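Local coordinates for protein immunomodulatory active chitinase (Trichuris suis, PDB 6G9C) that probably cleaves chitin as a secreted family 18 glycoside hydrolase of a parasitic whipworm and has immunomodulatory activity in inflammatory lung disease, at residues 36-41 / 366-371; 42-47 / 80-85; 64-69 / 104-109; 92-97 / 143-148. One frame throughout, in Å; residues are numbered along the deposited sequence.

Interaction 1 (36-41 / 366-371); sequences GCYFTN and FVWTLD. With EDO (1,2-ethanediol), chain C.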
# COMPACT_ATOMS: atom_id res chain seq x y z
N GLY A 36 7.16 -17.55 6.71
CA GLY A 36 6.46 -17.39 5.45
C GLY A 36 5.16 -18.17 5.34
O GLY A 36 4.98 -19.17 6.03
N CYS A 37 4.25 -17.72 4.47
CA CYS A 37 2.96 -18.37 4.27
C CYS A 37 2.57 -18.30 2.81
O CYS A 37 2.61 -17.22 2.23
CB CYS A 37 1.85 -17.69 5.09
SG CYS A 37 2.15 -17.60 6.85
N TYR A 38 2.11 -19.41 2.25
CA TYR A 38 1.58 -19.40 0.89
C TYR A 38 0.07 -19.14 0.89
O TYR A 38 -0.70 -19.84 1.57
CB TYR A 38 1.87 -20.71 0.17
CG TYR A 38 3.28 -20.76 -0.39
CD1 TYR A 38 4.35 -21.08 0.43
CD2 TYR A 38 3.53 -20.46 -1.73
CE1 TYR A 38 5.66 -21.11 -0.09
CE2 TYR A 38 4.83 -20.50 -2.25
CZ TYR A 38 5.89 -20.81 -1.41
OH TYR A 38 7.19 -20.86 -1.88
N PHE A 39 -0.33 -18.12 0.14
CA PHE A 39 -1.71 -17.90 -0.28
C PHE A 39 -1.92 -18.59 -1.63
O PHE A 39 -1.02 -18.60 -2.47
CB PHE A 39 -1.95 -16.38 -0.40
CG PHE A 39 -3.31 -16.01 -0.94
CD1 PHE A 39 -3.53 -15.91 -2.31
CD2 PHE A 39 -4.35 -15.75 -0.07
CE1 PHE A 39 -4.78 -15.57 -2.79
CE2 PHE A 39 -5.60 -15.41 -0.55
CZ PHE A 39 -5.82 -15.32 -1.90
N THR A 40 -3.11 -19.17 -1.84
CA THR A 40 -3.42 -19.84 -3.10
C THR A 40 -4.66 -19.24 -3.74
O THR A 40 -5.70 -19.09 -3.08
CB THR A 40 -3.60 -21.36 -2.94
OG1 THR A 40 -4.79 -21.64 -2.18
CG2 THR A 40 -2.38 -22.00 -2.25
N ASN A 41 -4.57 -18.92 -5.04
CA ASN A 41 -5.66 -18.20 -5.69
C ASN A 41 -6.79 -19.13 -6.19
O ASN A 41 -7.70 -18.65 -6.88
CB ASN A 41 -5.12 -17.32 -6.84
CG ASN A 41 -4.39 -18.09 -7.92
OD1 ASN A 41 -4.34 -19.32 -7.89
ND2 ASN A 41 -3.81 -17.37 -8.89
N PHE A 366 8.09 -21.89 6.73
CA PHE A 366 6.99 -21.43 5.90
C PHE A 366 5.90 -22.49 5.91
O PHE A 366 6.18 -23.68 6.15
CB PHE A 366 7.45 -21.10 4.47
CG PHE A 366 7.70 -22.31 3.61
CD1 PHE A 366 6.67 -22.87 2.85
CD2 PHE A 366 8.97 -22.88 3.52
CE1 PHE A 366 6.89 -23.97 2.04
CE2 PHE A 366 9.20 -23.98 2.73
CZ PHE A 366 8.16 -24.53 1.98
N VAL A 367 4.66 -22.07 5.68
CA VAL A 367 3.53 -22.99 5.68
C VAL A 367 2.91 -23.05 4.29
O VAL A 367 2.73 -22.03 3.61
CB VAL A 367 2.45 -22.62 6.73
CG1 VAL A 367 3.05 -22.66 8.12
CG2 VAL A 367 1.88 -21.25 6.46
N TRP A 368 2.60 -24.26 3.86
CA TRP A 368 1.75 -24.50 2.69
C TRP A 368 0.51 -25.21 3.24
O TRP A 368 0.59 -26.40 3.55
CB TRP A 368 2.50 -25.36 1.64
CG TRP A 368 1.64 -25.71 0.48
CD1 TRP A 368 0.78 -26.77 0.38
CD2 TRP A 368 1.54 -25.00 -0.77
NE1 TRP A 368 0.14 -26.76 -0.84
CE2 TRP A 368 0.59 -25.68 -1.56
CE3 TRP A 368 2.15 -23.86 -1.28
CZ2 TRP A 368 0.23 -25.25 -2.83
CZ3 TRP A 368 1.80 -23.43 -2.54
CH2 TRP A 368 0.85 -24.12 -3.31
N THR A 369 -0.63 -24.53 3.41
CA THR A 369 -0.98 -23.18 2.96
C THR A 369 -1.73 -22.45 4.08
O THR A 369 -2.09 -23.05 5.09
CB THR A 369 -1.96 -23.19 1.77
OG1 THR A 369 -3.20 -23.76 2.22
CG2 THR A 369 -1.45 -23.99 0.59
N LEU A 370 -2.01 -21.17 3.86
CA LEU A 370 -2.88 -20.46 4.80
C LEU A 370 -4.27 -21.06 4.84
O LEU A 370 -4.93 -21.05 5.89
CB LEU A 370 -2.98 -18.98 4.40
CG LEU A 370 -1.79 -18.07 4.65
CD1 LEU A 370 -1.89 -16.86 3.72
CD2 LEU A 370 -1.74 -17.64 6.13
N ASP A 371 -4.76 -21.57 3.70
CA ASP A 371 -6.17 -21.93 3.59
C ASP A 371 -6.46 -23.36 4.03
O ASP A 371 -7.62 -23.77 3.99
CB ASP A 371 -6.65 -21.73 2.15
CG ASP A 371 -5.70 -22.34 1.13
OD1 ASP A 371 -5.79 -23.57 0.89
OD2 ASP A 371 -4.85 -21.59 0.59
C1 EDO C . -1.43 -29.91 -1.27
O1 EDO C . -1.80 -28.61 -1.73
C2 EDO C . -2.61 -30.81 -1.59
O2 EDO C . -2.80 -30.92 -3.01
O HOH W 1 -4.69 -18.99 0.76
O HOH W 2 -5.01 -24.50 -1.51

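Interaction 2 (42-47 / 80-85); sequences WAQYRP and QFEWND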
# COMPACT_ATOMS: atom_id res chain seq x y z
N TRP A 42 -6.79 -20.41 -5.81
CA TRP A 42 -7.94 -21.27 -6.05
C TRP A 42 -8.72 -21.61 -4.78
O TRP A 42 -9.78 -22.24 -4.86
CB TRP A 42 -7.52 -22.57 -6.76
CG TRP A 42 -6.53 -23.41 -5.99
CD1 TRP A 42 -6.82 -24.46 -5.16
CD2 TRP A 42 -5.10 -23.30 -6.01
NE1 TRP A 42 -5.65 -24.99 -4.65
CE2 TRP A 42 -4.58 -24.29 -5.15
CE3 TRP A 42 -4.20 -22.44 -6.67
CZ2 TRP A 42 -3.20 -24.45 -4.93
CZ3 TRP A 42 -2.83 -22.60 -6.45
CH2 TRP A 42 -2.35 -23.60 -5.59
N ALA A 43 -8.23 -21.19 -3.60
CA ALA A 43 -8.97 -21.44 -2.36
C ALA A 43 -10.27 -20.65 -2.30
O ALA A 43 -11.16 -21.01 -1.51
CB ALA A 43 -8.08 -21.12 -1.16
N GLN A 44 -10.40 -19.61 -3.12
CA GLN A 44 -11.64 -18.87 -3.25
C GLN A 44 -12.78 -19.71 -3.79
O GLN A 44 -13.93 -19.27 -3.75
CB GLN A 44 -11.46 -17.67 -4.20
CG GLN A 44 -10.96 -18.10 -5.58
CD GLN A 44 -11.03 -17.00 -6.62
OE1 GLN A 44 -12.03 -16.29 -6.73
NE2 GLN A 44 -9.98 -16.87 -7.42
N TYR A 45 -12.49 -20.89 -4.34
CA TYR A 45 -13.54 -21.72 -4.91
C TYR A 45 -14.06 -22.78 -3.95
O TYR A 45 -15.02 -23.48 -4.28
CB TYR A 45 -13.05 -22.37 -6.21
CG TYR A 45 -12.63 -21.35 -7.25
CD1 TYR A 45 -13.53 -20.41 -7.73
CD2 TYR A 45 -11.33 -21.33 -7.75
CE1 TYR A 45 -13.15 -19.46 -8.68
CE2 TYR A 45 -10.94 -20.39 -8.71
CZ TYR A 45 -11.86 -19.46 -9.16
OH TYR A 45 -11.49 -18.54 -10.10
N ARG A 46 -13.46 -22.91 -2.77
CA ARG A 46 -13.97 -23.88 -1.81
C ARG A 46 -15.30 -23.42 -1.22
O ARG A 46 -15.54 -22.22 -1.08
CB ARG A 46 -12.96 -24.09 -0.68
CG ARG A 46 -11.58 -24.30 -1.20
CD ARG A 46 -10.86 -25.37 -0.44
NE ARG A 46 -9.68 -25.77 -1.20
CZ ARG A 46 -8.44 -25.42 -0.91
NH1 ARG A 46 -8.18 -24.68 0.15
NH2 ARG A 46 -7.45 -25.83 -1.69
N PRO A 47 -16.18 -24.36 -0.88
CA PRO A 47 -17.51 -23.99 -0.39
C PRO A 47 -17.52 -23.60 1.08
O PRO A 47 -16.60 -23.92 1.84
CB PRO A 47 -18.32 -25.27 -0.61
CG PRO A 47 -17.30 -26.36 -0.40
CD PRO A 47 -16.00 -25.82 -0.96
N GLN A 80 -1.54 -12.98 -15.04
CA GLN A 80 -2.36 -13.53 -13.97
C GLN A 80 -2.91 -14.88 -14.38
O GLN A 80 -3.11 -15.17 -15.57
CB GLN A 80 -3.51 -12.58 -13.64
CG GLN A 80 -4.49 -12.39 -14.79
CD GLN A 80 -5.72 -11.61 -14.39
OE1 GLN A 80 -5.81 -11.09 -13.28
NE2 GLN A 80 -6.68 -11.53 -15.30
N PHE A 81 -3.13 -15.74 -13.40
CA PHE A 81 -3.69 -17.05 -13.67
C PHE A 81 -5.20 -17.04 -13.53
O PHE A 81 -5.91 -17.54 -14.41
CB PHE A 81 -3.06 -18.09 -12.75
CG PHE A 81 -3.21 -19.49 -13.25
CD1 PHE A 81 -4.42 -20.15 -13.16
CD2 PHE A 81 -2.14 -20.15 -13.83
CE1 PHE A 81 -4.56 -21.44 -13.63
CE2 PHE A 81 -2.27 -21.44 -14.30
CZ PHE A 81 -3.48 -22.09 -14.20
N GLU A 82 -5.71 -16.49 -12.44
CA GLU A 82 -7.15 -16.47 -12.20
C GLU A 82 -7.74 -15.16 -12.69
O GLU A 82 -7.11 -14.10 -12.64
CB GLU A 82 -7.46 -16.66 -10.71
CG GLU A 82 -7.21 -18.07 -10.18
CD GLU A 82 -8.09 -19.12 -10.86
OE1 GLU A 82 -9.17 -18.77 -11.37
OE2 GLU A 82 -7.69 -20.30 -10.89
N TRP A 83 -8.98 -15.25 -13.17
CA TRP A 83 -9.67 -14.13 -13.80
C TRP A 83 -9.72 -12.89 -12.93
O TRP A 83 -9.90 -11.79 -13.45
CB TRP A 83 -11.09 -14.55 -14.17
CG TRP A 83 -11.96 -14.74 -12.96
CD1 TRP A 83 -12.01 -15.84 -12.15
CD2 TRP A 83 -12.87 -13.79 -12.41
NE1 TRP A 83 -12.91 -15.63 -11.13
CE2 TRP A 83 -13.46 -14.38 -11.27
CE3 TRP A 83 -13.26 -12.49 -12.77
CZ2 TRP A 83 -14.41 -13.72 -10.49
CZ3 TRP A 83 -14.20 -11.84 -11.99
CH2 TRP A 83 -14.76 -12.45 -10.86
N ASN A 84 -9.59 -13.04 -11.60
CA ASN A 84 -9.73 -11.91 -10.69
C ASN A 84 -8.47 -11.66 -9.87
O ASN A 84 -8.55 -11.03 -8.81
CB ASN A 84 -10.95 -12.10 -9.77
CG ASN A 84 -10.88 -13.39 -8.95
OD1 ASN A 84 -10.11 -14.30 -9.26
ND2 ASN A 84 -11.71 -13.48 -7.92
N ASP A 85 -7.31 -12.14 -10.33
CA ASP A 85 -6.07 -11.89 -9.61
C ASP A 85 -5.76 -10.40 -9.56
O ASP A 85 -5.71 -9.79 -8.48
CB ASP A 85 -4.90 -12.64 -10.27
CG ASP A 85 -4.84 -14.11 -9.88
OD1 ASP A 85 -5.21 -14.46 -8.74
OD2 ASP A 85 -4.39 -14.92 -10.72

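Interaction 3 (64-69 / 104-109); sequences YIFYAF and KVLLSL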
# COMPACT_ATOMS: atom_id res chain seq x y z
N TYR A 64 6.27 -12.90 5.37
CA TYR A 64 6.24 -12.99 3.93
C TYR A 64 5.02 -13.80 3.53
O TYR A 64 4.82 -14.91 4.03
CB TYR A 64 7.50 -13.66 3.38
CG TYR A 64 8.80 -13.04 3.85
CD1 TYR A 64 9.40 -13.45 5.04
CD2 TYR A 64 9.45 -12.07 3.09
CE1 TYR A 64 10.59 -12.88 5.47
CE2 TYR A 64 10.65 -11.51 3.51
CZ TYR A 64 11.22 -11.92 4.69
OH TYR A 64 12.40 -11.37 5.11
N ILE A 65 4.20 -13.26 2.63
CA ILE A 65 3.15 -14.03 1.97
C ILE A 65 3.62 -14.32 0.56
O ILE A 65 4.05 -13.41 -0.16
CB ILE A 65 1.81 -13.29 1.96
CG1 ILE A 65 1.18 -13.30 3.37
CG2 ILE A 65 0.87 -13.94 0.94
CD1 ILE A 65 0.05 -12.33 3.50
N PHE A 66 3.53 -15.58 0.15
CA PHE A 66 3.87 -16.00 -1.21
C PHE A 66 2.57 -16.26 -1.96
O PHE A 66 1.74 -17.06 -1.51
CB PHE A 66 4.76 -17.24 -1.21
CG PHE A 66 6.05 -17.05 -0.47
CD1 PHE A 66 6.12 -17.25 0.90
CD2 PHE A 66 7.19 -16.64 -1.15
CE1 PHE A 66 7.29 -17.04 1.59
CE2 PHE A 66 8.38 -16.44 -0.46
CZ PHE A 66 8.42 -16.63 0.91
N TYR A 67 2.38 -15.57 -3.08
CA TYR A 67 1.13 -15.65 -3.83
C TYR A 67 1.24 -16.73 -4.91
O TYR A 67 1.93 -16.53 -5.92
CB TYR A 67 0.79 -14.29 -4.43
CG TYR A 67 -0.63 -14.20 -4.93
CD1 TYR A 67 -1.01 -14.84 -6.11
CD2 TYR A 67 -1.61 -13.50 -4.21
CE1 TYR A 67 -2.30 -14.77 -6.58
CE2 TYR A 67 -2.91 -13.44 -4.68
CZ TYR A 67 -3.25 -14.08 -5.86
OH TYR A 67 -4.54 -14.01 -6.33
N ALA A 68 0.56 -17.86 -4.70
CA ALA A 68 0.55 -18.96 -5.67
C ALA A 68 -0.76 -18.95 -6.45
O ALA A 68 -1.84 -19.01 -5.84
CB ALA A 68 0.74 -20.30 -4.95
N PHE A 69 -0.70 -18.88 -7.79
CA PHE A 69 0.50 -18.71 -8.64
C PHE A 69 0.19 -17.72 -9.76
O PHE A 69 -0.97 -17.55 -10.15
CB PHE A 69 0.92 -20.01 -9.33
CG PHE A 69 1.44 -21.07 -8.41
CD1 PHE A 69 2.70 -20.98 -7.86
CD2 PHE A 69 0.66 -22.20 -8.14
CE1 PHE A 69 3.19 -21.98 -7.02
CE2 PHE A 69 1.13 -23.21 -7.30
CZ PHE A 69 2.40 -23.09 -6.74
N LYS A 104 5.61 -8.42 3.64
CA LYS A 104 6.11 -8.48 2.27
C LYS A 104 5.31 -9.52 1.50
O LYS A 104 5.05 -10.61 2.02
CB LYS A 104 7.60 -8.85 2.24
CG LYS A 104 8.51 -7.96 3.07
CD LYS A 104 8.38 -6.52 2.64
CE LYS A 104 9.43 -5.65 3.32
NZ LYS A 104 8.88 -4.30 3.65
N VAL A 105 4.93 -9.20 0.27
CA VAL A 105 4.14 -10.10 -0.56
C VAL A 105 4.92 -10.40 -1.83
O VAL A 105 5.22 -9.48 -2.61
CB VAL A 105 2.76 -9.50 -0.90
CG1 VAL A 105 1.93 -10.50 -1.70
CG2 VAL A 105 2.03 -9.08 0.36
N LEU A 106 5.22 -11.68 -2.06
CA LEU A 106 5.98 -12.12 -3.22
C LEU A 106 5.06 -12.91 -4.15
O LEU A 106 4.12 -13.56 -3.70
CB LEU A 106 7.17 -13.00 -2.81
CG LEU A 106 8.33 -12.37 -2.03
CD1 LEU A 106 8.01 -12.30 -0.53
CD2 LEU A 106 9.61 -13.16 -2.27
N LEU A 107 5.33 -12.83 -5.44
CA LEU A 107 4.58 -13.58 -6.43
C LEU A 107 5.31 -14.88 -6.75
O LEU A 107 6.50 -14.85 -7.09
CB LEU A 107 4.41 -12.75 -7.72
CG LEU A 107 3.59 -13.40 -8.84
CD1 LEU A 107 2.15 -13.70 -8.35
CD2 LEU A 107 3.59 -12.49 -10.07
N SER A 108 4.61 -16.00 -6.64
CA SER A 108 5.16 -17.31 -6.97
C SER A 108 4.77 -17.73 -8.37
O SER A 108 3.67 -17.42 -8.85
CB SER A 108 4.69 -18.37 -5.96
OG SER A 108 5.24 -18.15 -4.67
N LEU A 109 5.69 -18.43 -9.05
CA LEU A 109 5.49 -18.91 -10.41
C LEU A 109 5.89 -20.38 -10.48
O LEU A 109 6.97 -20.76 -10.01
CB LEU A 109 6.31 -18.09 -11.41
CG LEU A 109 6.02 -18.46 -12.86
CD1 LEU A 109 4.60 -18.02 -13.20
CD2 LEU A 109 7.03 -17.79 -13.79

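Interaction 4 (92-97 / 143-148); sequences GVMKQK and NKFDGF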
# COMPACT_ATOMS: atom_id res chain seq x y z
N GLY A 92 -6.40 -7.22 -2.70
CA GLY A 92 -6.91 -7.72 -1.43
C GLY A 92 -5.80 -8.19 -0.51
O GLY A 92 -5.83 -7.93 0.70
N VAL A 93 -4.81 -8.91 -1.06
CA VAL A 93 -3.67 -9.32 -0.24
C VAL A 93 -2.84 -8.11 0.15
O VAL A 93 -2.45 -7.97 1.32
CB VAL A 93 -2.83 -10.39 -0.96
CG1 VAL A 93 -1.56 -10.68 -0.15
CG2 VAL A 93 -3.63 -11.67 -1.15
N MET A 94 -2.55 -7.21 -0.80
CA MET A 94 -1.77 -6.01 -0.49
C MET A 94 -2.42 -5.17 0.61
O MET A 94 -1.72 -4.51 1.38
CB MET A 94 -1.57 -5.15 -1.74
CG MET A 94 -0.84 -5.83 -2.87
SD MET A 94 0.64 -6.69 -2.33
CE MET A 94 1.14 -7.41 -3.91
N LYS A 95 -3.76 -5.17 0.67
CA LYS A 95 -4.49 -4.44 1.71
C LYS A 95 -4.04 -4.82 3.11
O LYS A 95 -4.11 -4.00 4.04
CB LYS A 95 -5.99 -4.74 1.60
CG LYS A 95 -6.79 -3.95 0.59
CD LYS A 95 -8.29 -4.21 0.84
CE LYS A 95 -9.20 -3.51 -0.16
NZ LYS A 95 -10.62 -3.49 0.32
N GLN A 96 -3.62 -6.07 3.31
CA GLN A 96 -3.23 -6.54 4.63
C GLN A 96 -2.03 -5.79 5.18
O GLN A 96 -1.78 -5.85 6.39
CB GLN A 96 -2.94 -8.04 4.58
CG GLN A 96 -4.14 -8.83 4.14
CD GLN A 96 -5.34 -8.53 5.00
OE1 GLN A 96 -6.39 -8.12 4.50
NE2 GLN A 96 -5.18 -8.72 6.31
N LYS A 97 -1.28 -5.09 4.33
CA LYS A 97 -0.19 -4.26 4.83
C LYS A 97 -0.67 -3.14 5.73
O LYS A 97 0.13 -2.59 6.49
CB LYS A 97 0.60 -3.68 3.65
CG LYS A 97 1.27 -4.73 2.78
CD LYS A 97 2.15 -4.07 1.72
CE LYS A 97 2.95 -5.10 0.93
NZ LYS A 97 3.88 -4.42 -0.07
N ASN A 143 2.01 -4.53 -10.28
CA ASN A 143 1.05 -5.07 -9.33
C ASN A 143 1.54 -4.95 -7.89
O ASN A 143 0.91 -5.53 -6.98
CB ASN A 143 0.73 -6.52 -9.71
CG ASN A 143 -0.09 -6.60 -10.99
OD1 ASN A 143 -1.27 -6.24 -11.01
ND2 ASN A 143 0.54 -7.02 -12.08
N LYS A 144 2.61 -4.19 -7.66
CA LYS A 144 3.05 -3.76 -6.33
C LYS A 144 3.62 -4.90 -5.51
O LYS A 144 3.56 -4.86 -4.28
CB LYS A 144 1.91 -3.07 -5.56
CG LYS A 144 1.19 -1.97 -6.33
CD LYS A 144 2.13 -0.84 -6.67
CE LYS A 144 1.42 0.50 -6.52
NZ LYS A 144 0.18 0.58 -7.34
N PHE A 145 4.16 -5.93 -6.15
CA PHE A 145 4.78 -7.02 -5.41
C PHE A 145 6.13 -6.58 -4.84
O PHE A 145 6.80 -5.68 -5.36
CB PHE A 145 4.96 -8.26 -6.30
CG PHE A 145 3.68 -9.03 -6.50
CD1 PHE A 145 3.24 -9.92 -5.53
CD2 PHE A 145 2.90 -8.82 -7.62
CE1 PHE A 145 2.04 -10.61 -5.69
CE2 PHE A 145 1.70 -9.52 -7.79
CZ PHE A 145 1.27 -10.41 -6.82
N ASP A 146 6.50 -7.22 -3.73
CA ASP A 146 7.78 -7.00 -3.06
C ASP A 146 8.87 -7.96 -3.53
O ASP A 146 10.02 -7.80 -3.13
CB ASP A 146 7.59 -7.16 -1.55
CG ASP A 146 6.67 -6.12 -0.98
OD1 ASP A 146 6.98 -4.91 -1.12
OD2 ASP A 146 5.60 -6.49 -0.44
N GLY A 147 8.53 -8.97 -4.32
CA GLY A 147 9.52 -9.96 -4.67
C GLY A 147 8.93 -11.06 -5.51
O GLY A 147 7.74 -11.06 -5.84
N PHE A 148 9.81 -12.01 -5.87
CA PHE A 148 9.51 -13.10 -6.77
C PHE A 148 9.96 -14.41 -6.14
O PHE A 148 11.05 -14.48 -5.57
CB PHE A 148 10.22 -12.91 -8.12
CG PHE A 148 10.04 -14.06 -9.07
CD1 PHE A 148 8.77 -14.47 -9.43
CD2 PHE A 148 11.13 -14.73 -9.60
CE1 PHE A 148 8.58 -15.53 -10.32
CE2 PHE A 148 10.97 -15.79 -10.49
CZ PHE A 148 9.68 -16.19 -10.85
O HOH W 3 2.39 -3.61 -2.16

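Interaction 1 (36-41 / 366-371)
The indole of Trp368 takes the methyl groups of Thr40 and Thr369 on one face, with Thr40 CG2 4.0 Å from Trp368 CH2. Its edge meets Tyr38, where Trp368 CE3 comes to 3.4 Å from Tyr38 CG, while Trp368 NE1 at the rim gives an almost straight bond (178°) to an ethanediol oxygen. The Tyr38 ring has Val367 O and Phe366 CD1 at its edge, and its plane is inclined at 56° to the six-membered ring of Trp368. A chi1 of 176°, CG opposite the backbone N, turns the CE3-CZ3 edge of the indole onto Tyr38. Two parallel strands carry these rings: Tyr38 N donates to Val367 O (3.0 Å), and beyond the cis peptide before Thr369, Leu370 N donates to Tyr38 O (3.0 Å). Gly36, having no side chain, lets its backbone lie close against Phe366. Thr40 OG1, at the end of its strand, donates to OD2 of the loop residue Asp371 (2.8 Å) from above the carboxylate plane; Arg46 salt-bridges the other oxygen. Here the first and last TIM-barrel strands meet. A tryptophan ending the last strand, followed by a cis peptide, is consistent with the one flooring the substrate cleft in family 18 chitinases.

Interaction 2 (42-47 / 80-85)
Gln44 and Tyr45 meet Glu82, Trp83 and Asn84 in a polar surface contact between two loops, one following strand 34-40 and the other leading into helix 85-94. The amides of Gln44 and Asn84 approach from opposite directions and pair reciprocally: Asn84 ND2 donates to Gln44 OE1 at 3.1 Å, and Gln44 NE2 returns a bond to Asn84 OD1 at 3.2 Å. The second bond lies in the carbonyl plane, on a lone pair, and the two amide planes are only 22° apart. Gln44 NE2 also binds Asn41 O, which fixes which end of the amide is nitrogen. Alongside, Tyr45 OH donates to Glu82 OE1 (2.7 Å), arriving from above the carboxylate plane, while the Trp83 edge approaches the same hydroxyl. Gln44 CG sits 3.7 Å above the centre of the Tyr45 ring, and Asn84 CB lies over a face of Trp83. Because an amide can give and accept at once, two neutral groups satisfy each other here, and Glu82, probably ionised, receives a short bond from the phenol; the loops are thus joined by directional bonds rather than by apolar packing.

Interaction 3 (64-69 / 104-109)
Backbone hydrogen bonds carry the pairing of Tyr64-Phe69 with Lys104-Leu109, two parallel strands whose short axes diverge by 28°. Ile65 N donates to Lys104 O (2.8 Å), Leu106 N to Ile65 O (2.8 Å), Tyr67 N to Leu106 O (2.7 Å) and Ser108 N to Tyr67 O (2.8 Å). Ile65 and Tyr67 each use both N and O toward 104-109, the alternate-residue pattern of parallel pairing, and Leu106 does the same in return. The CA-H groups of Tyr64 and Val105 add contacts to the oxygens of Lys104 and Ile65.

These are the second and third strands of the family 18 TIM barrel, next to each other in its parallel wall. Side chains alternate between the barrel interior, which holds Phe66 and Leu106, and the outer layer facing the helices, which holds Ile65, Val105, Tyr67 and Leu107.

Apolar packing follows that division. Inside, Phe66 and Leu106 lie side by side, pointing the same way, with Phe66 CE2 3.9 Å from Leu106 CD2; the other branch, Leu106 CD1, touches the edge of the Tyr64 ring. Outside, Leu107 swings CG anti to its N (chi1 -178°), which brings CD1 to 4.0 Å from Tyr67 CD1. Val105 and Tyr67 pack on Val93 of helix 85-94, Leu106 on Leu187 and Thr189 of strand 187-193. Phe66 also stacks on Tyr38.

Two buried hydroxyls find partners outside the pair: Tyr67 OH bonds to Asp85 and Ser108 OG to Asp149. Ser108, a small residue, places OG 3.6 Å from Phe66 CB. Past the cis peptide that precedes it, Phe69 lays its ring beside Ser108, while Ala68 CB lies over the centre of that ring's face.

Interaction 4 (92-97 / 143-148)
Lys97 and Asp146 supply the charged part of this contact. The lysine chain runs extended beyond CG and meets the carboxylate from the opposite direction, with Lys97 NZ 2.7 Å from Asp146 OD2 on the syn lone pair. The same oxygen accepts the backbone N of Val105, so two donors grip it. A water joins Lys97 NZ to Lys144 O, 2.7 Å from each, tying the ammonium to the turn as well as to the acid.

Asp146 is the first aspartate of the DxxDxDxE sequence that marks family 18; here it stands just ahead of strand 147-151 and faces the loop after helix 85-94, well away from the cleft end of that strand. Before it, helix 126-142 ends in a Schellman motif with Lys144 as the C-prime residue at positive phi; Phe145 N returns to Leu140 O.

Apolar contact comes from Met94. Its chain bends at chi2 (-47°), setting the terminal methyl over one face of Phe145: CE lies 3.8 Å from the ring centroid and 18° off its normal, a CH-pi contact. The flexible thioether suits a place where one methyl lies against both a ring face and backbone oxygens, since Met94 CE is also 3.5 Å from Lys144 O and 3.6 Å from Asn143 O. The Phe145 ring is met edge-to-face by Tyr90 as well, and Lys95, on the outer side, bonds to Ser98 O of the second subunit.

Interactions 1 and 3 are neighbouring parts of the TIM barrel wall, and interaction 4 packs the end of helix 85-94 against the start of strand 147-151. The centres of interactions 1 and 3 lie about 9 Å apart, joined because strands 34-40 and 64-72 are neighbours (Cys37 O to Phe66 N, 2.8 Å); those of 3 and 4 lie about 8 Å apart, with Val105 O 2.8 Å from Asp146 N. Interaction 2 sits at the cleft end, joined to interaction 1 by the Arg46 NH1 to Asp371 OD1 salt bridge (2.7 Å) and to interaction 3 through Asp85 and Tyr67. Tyr38 and Ser108 both hold Asp149, the second signature aspartate and so probably part of the active site.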